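Long-range contact in TetR family transcriptional regulator (PDB 6SRN), which probably binds operator DNA as a TetR-type transcription factor and holds a furan-carboxylic acid hormone in its ligand pocket: residues E36-Y47 and P121-E132. Numbering follows the deposited sequence.
Sequences EAASEIFASRGY and PVMQAGARLQSE
R128 reaches from helix 121-131 to the carbonyl end of segment 36-47, tying the ligand-binding domain of this TetR-family regulator to the first helix of its DNA-binding domain. CG lies anti to the backbone N (chi1 -177°) and the chain stays extended as far as NE, which carries the guanidinium across the backbone of residues 42 to 46. CB and CG are stem; CD is the first atom to touch closely, resting 3.5 Å from F42 O. NE then points straight at E132 OE2, 3.0 Å away, in a salt bridge that lies in the guanidinium plane but enters the carboxylate from above. The guanidinium packs one face on the backbone, G46 N lying over its centre and R45 C nearer its rim. NH1 donates to A43 O at 2.9 Å, approaching from above the carbonyl plane, while NH2 donates a hydrogen bond to a water that in turn donates to S44 O. Bonds at the edge and backbone against a face together restrain the group's rotation.

E132 completes the clamp: its OE1 takes the Y47 N-H on the syn side at 3.0 Å, nearly straight at 171°, so one carboxylate joins the arginine to the opposing backbone.

Beside this polar end the helices, crossing at 43°, pack closely through small residues. A125 CB sits 3.4 Å from S39 O, with A43 and F42 CB around it. L129 lays CD2 over one face of the F42 ring, and the same methyl meets the edge of Y47. The next residue, Q130, touches the bound furan ligand, so this helix borders both pocket and DNA-binding domain. At the other end, V122 CG2 lies 3.4 Å from both E36 OE1 and S39 OG, the latter hydrogen-bonded to L35 O in its own helix.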
loop_
_atom_site.group_PDB
_atom_site.type_symbol
_atom_site.label_atom_id
_atom_site.label_comp_id
_atom_site.label_asym_id
_atom_site.label_seq_id
_atom_site.Cartn_x
_atom_site.Cartn_y
_atom_site.Cartn_z
ATOM N N GLU A 36 11.428 11.923 18.353
ATOM C CA GLU A 36 10.412 11.039 18.910
ATOM C C GLU A 36 9.090 11.775 19.136
ATOM O O GLU A 36 8.022 11.273 18.774
ATOM C CB GLU A 36 10.930 10.419 20.197
ATOM C CG GLU A 36 10.155 9.222 20.685
ATOM C CD GLU A 36 10.303 7.958 19.794
ATOM O OE1 GLU A 36 11.351 7.704 19.089
ATOM O OE2 GLU A 36 9.371 7.129 19.845
ATOM N N ALA A 37 9.177 12.978 19.701
ATOM C CA ALA A 37 7.988 13.807 19.878
ATOM C C ALA A 37 7.331 14.178 18.567
ATOM O O ALA A 37 6.109 14.093 18.447
ATOM C CB ALA A 37 8.326 15.066 20.671
ATOM N N ALA A 38 8.148 14.549 17.588
ATOM C CA ALA A 38 7.629 14.852 16.281
ATOM C C ALA A 38 6.925 13.631 15.685
ATOM O O ALA A 38 5.885 13.753 15.059
ATOM C CB ALA A 38 8.736 15.307 15.369
ATOM N N SER A 39 7.516 12.486 15.890
ATOM C CA SER A 39 6.956 11.239 15.341
ATOM C C SER A 39 5.609 10.960 15.939
ATOM O O SER A 39 4.690 10.529 15.256
ATOM C CB SER A 39 7.904 10.087 15.575
ATOM O OG SER A 39 9.069 10.247 14.757
ATOM N N GLU A 40 5.504 11.111 17.253
ATOM C CA GLU A 40 4.241 10.883 17.919
ATOM C C GLU A 40 3.175 11.770 17.304
ATOM O O GLU A 40 2.068 11.302 17.039
ATOM C CB GLU A 40 4.373 11.146 19.430
ATOM C CG GLU A 40 5.219 10.091 20.150
ATOM C CD GLU A 40 5.698 10.495 21.543
ATOM O OE1 GLU A 40 5.268 11.548 22.039
ATOM O OE2 GLU A 40 6.497 9.734 22.156
ATOM N N ILE A 41 3.482 13.038 17.102
ATOM C CA ILE A 41 2.491 13.985 16.569
ATOM C C ILE A 41 2.151 13.730 15.089
ATOM O O ILE A 41 0.992 13.775 14.682
ATOM C CB ILE A 41 2.939 15.439 16.863
ATOM C CG1 ILE A 41 2.851 15.646 18.368
ATOM C CG2 ILE A 41 2.087 16.454 16.094
ATOM C CD1 ILE A 41 3.532 16.857 18.875
ATOM N N PHE A 42 3.170 13.464 14.297
ATOM C CA PHE A 42 2.907 13.158 12.891
ATOM C C PHE A 42 2.090 11.875 12.767
ATOM O O PHE A 42 1.221 11.770 11.907
ATOM C CB PHE A 42 4.186 12.975 12.087
ATOM C CG PHE A 42 4.947 14.246 11.755
ATOM C CD1 PHE A 42 4.334 15.364 11.227
ATOM C CD2 PHE A 42 6.338 14.244 11.877
ATOM C CE1 PHE A 42 5.101 16.477 10.875
ATOM C CE2 PHE A 42 7.118 15.335 11.508
ATOM C CZ PHE A 42 6.479 16.445 11.042
ATOM N N ALA A 43 2.416 10.870 13.572
ATOM C CA ALA A 43 1.665 9.594 13.486
ATOM C C ALA A 43 0.183 9.758 13.823
ATOM O O ALA A 43 -0.682 9.148 13.191
ATOM C CB ALA A 43 2.318 8.547 14.369
ATOM N N SER A 44 -0.097 10.641 14.768
ATOM C CA SER A 44 -1.445 10.792 15.240
ATOM C C SER A 44 -2.232 11.799 14.422
ATOM O O SER A 44 -3.435 11.590 14.239
ATOM C CB SER A 44 -1.456 11.075 16.747
ATOM O OG SER A 44 -0.855 12.261 17.072
ATOM N N ARG A 45 -1.556 12.819 13.886
ATOM C CA ARG A 45 -2.216 13.964 13.240
ATOM C C ARG A 45 -1.947 14.151 11.764
ATOM O O ARG A 45 -2.664 14.924 11.115
ATOM C CB ARG A 45 -1.835 15.269 13.947
ATOM C CG ARG A 45 -2.150 15.227 15.421
ATOM C CD ARG A 45 -1.827 16.509 16.167
ATOM N NE ARG A 45 -1.836 16.226 17.605
ATOM C CZ ARG A 45 -1.361 17.040 18.550
ATOM N NH1 ARG A 45 -0.847 18.210 18.234
ATOM N NH2 ARG A 45 -1.426 16.663 19.828
ATOM N N GLY A 46 -0.936 13.464 11.244
ATOM C CA GLY A 46 -0.488 13.663 9.869
ATOM C C GLY A 46 0.308 14.946 9.756
ATOM O O GLY A 46 0.481 15.690 10.715
ATOM N N TYR A 47 0.832 15.190 8.567
ATOM C CA TYR A 47 1.680 16.353 8.353
ATOM C C TYR A 47 0.920 17.669 8.527
ATOM O O TYR A 47 1.375 18.535 9.258
ATOM C CB TYR A 47 2.306 16.279 6.964
ATOM C CG TYR A 47 3.256 17.400 6.694
ATOM C CD1 TYR A 47 4.555 17.344 7.154
ATOM C CD2 TYR A 47 2.875 18.505 5.967
ATOM C CE1 TYR A 47 5.479 18.359 6.913
ATOM C CE2 TYR A 47 3.779 19.560 5.767
ATOM C CZ TYR A 47 5.085 19.456 6.233
ATOM O OH TYR A 47 6.024 20.475 6.044
ATOM N N PRO A 121 6.556 4.860 17.272
ATOM C CA PRO A 121 6.088 6.043 16.619
ATOM C C PRO A 121 6.906 6.504 15.419
ATOM O O PRO A 121 6.334 7.112 14.491
ATOM C CB PRO A 121 6.139 7.092 17.711
ATOM C CG PRO A 121 5.953 6.340 18.989
ATOM C CD PRO A 121 6.687 5.058 18.740
ATOM N N VAL A 122 8.221 6.334 15.447
ATOM C CA VAL A 122 9.025 6.795 14.296
ATOM C C VAL A 122 8.627 6.028 13.019
ATOM O O VAL A 122 8.573 6.604 11.926
ATOM C CB VAL A 122 10.532 6.699 14.580
ATOM C CG1 VAL A 122 11.348 7.078 13.345
ATOM C CG2 VAL A 122 10.877 7.589 15.755
ATOM N N MET A 123 8.387 4.719 13.161
ATOM C CA MET A 123 7.948 3.935 12.011
ATOM C C MET A 123 6.549 4.322 11.583
ATOM O O MET A 123 6.293 4.419 10.371
ATOM C CB MET A 123 8.020 2.453 12.350
ATOM C CG MET A 123 9.417 1.933 12.662
ATOM S SD MET A 123 10.474 1.891 11.178
ATOM C CE MET A 123 9.725 0.566 10.385
ATOM N N GLN A 124 5.661 4.517 12.532
ATOM C CA GLN A 124 4.307 4.857 12.183
ATOM C C GLN A 124 4.272 6.223 11.471
ATOM O O GLN A 124 3.548 6.438 10.512
ATOM C CB GLN A 124 3.441 4.887 13.425
ATOM C CG GLN A 124 3.374 3.513 14.108
ATOM C CD GLN A 124 2.846 3.532 15.508
ATOM O OE1 GLN A 124 2.595 4.573 16.094
ATOM N NE2 GLN A 124 2.651 2.354 16.053
ATOM N N ALA A 125 5.063 7.157 11.966
ATOM C CA ALA A 125 5.151 8.477 11.380
ATOM C C ALA A 125 5.786 8.439 10.008
ATOM O O ALA A 125 5.332 9.095 9.078
ATOM C CB ALA A 125 5.924 9.404 12.283
ATOM N N GLY A 126 6.858 7.660 9.871
ATOM C CA GLY A 126 7.516 7.534 8.560
ATOM C C GLY A 126 6.545 7.049 7.520
ATOM O O GLY A 126 6.471 7.602 6.428
ATOM N N ALA A 127 5.781 6.027 7.858
ATOM C CA ALA A 127 4.795 5.482 6.942
ATOM C C ALA A 127 3.682 6.477 6.655
ATOM O O ALA A 127 3.276 6.688 5.491
ATOM C CB ALA A 127 4.210 4.154 7.447
ATOM N N ARG A 128 3.178 7.159 7.684
ATOM C CA ARG A 128 2.114 8.102 7.436
ATOM C C ARG A 128 2.568 9.258 6.583
ATOM O O ARG A 128 1.835 9.685 5.684
ATOM C CB ARG A 128 1.515 8.622 8.746
ATOM C CG ARG A 128 0.344 9.563 8.502
ATOM C CD ARG A 128 -0.548 9.692 9.705
ATOM N NE ARG A 128 -1.695 10.553 9.380
ATOM C CZ ARG A 128 -2.720 10.770 10.210
ATOM N NH1 ARG A 128 -2.729 10.234 11.404
ATOM N NH2 ARG A 128 -3.750 11.533 9.823
ATOM N N LEU A 129 3.756 9.799 6.844
ATOM C CA LEU A 129 4.277 10.888 6.005
ATOM C C LEU A 129 4.436 10.438 4.548
ATOM O O LEU A 129 4.049 11.185 3.625
ATOM C CB LEU A 129 5.577 11.398 6.593
ATOM C CG LEU A 129 5.444 12.061 7.965
ATOM C CD1 LEU A 129 6.798 12.226 8.621
ATOM C CD2 LEU A 129 4.744 13.392 7.854
ATOM N N GLN A 130 4.961 9.241 4.325
ATOM C CA GLN A 130 5.063 8.690 2.946
ATOM C C GLN A 130 3.686 8.424 2.311
ATOM O O GLN A 130 3.524 8.519 1.075
ATOM C CB GLN A 130 5.868 7.418 2.905
ATOM C CG GLN A 130 7.325 7.591 3.246
ATOM C CD GLN A 130 8.110 8.304 2.171
ATOM O OE1 GLN A 130 7.711 9.376 1.710
ATOM N NE2 GLN A 130 9.229 7.746 1.804
ATOM N N SER A 131 2.692 8.091 3.128
ATOM C CA SER A 131 1.332 7.867 2.605
ATOM C C SER A 131 0.773 9.133 2.037
ATOM O O SER A 131 -0.049 9.091 1.094
ATOM C CB SER A 131 0.359 7.398 3.707
ATOM O OG SER A 131 -0.260 8.531 4.347
ATOM N N GLU A 132 1.161 10.257 2.648
ATOM C CA GLU A 132 0.715 11.581 2.373
ATOM C C GLU A 132 1.620 12.264 1.361
ATOM O O GLU A 132 1.411 13.392 1.054
ATOM C CB GLU A 132 0.617 12.411 3.674
ATOM C CG GLU A 132 -0.290 11.682 4.681
ATOM C CD GLU A 132 -0.663 12.421 5.942
ATOM O OE1 GLU A 132 -0.025 13.468 6.208
ATOM O OE2 GLU A 132 -1.589 11.894 6.678
HETATM O O HOH W 1 -5.411 11.556 11.898
#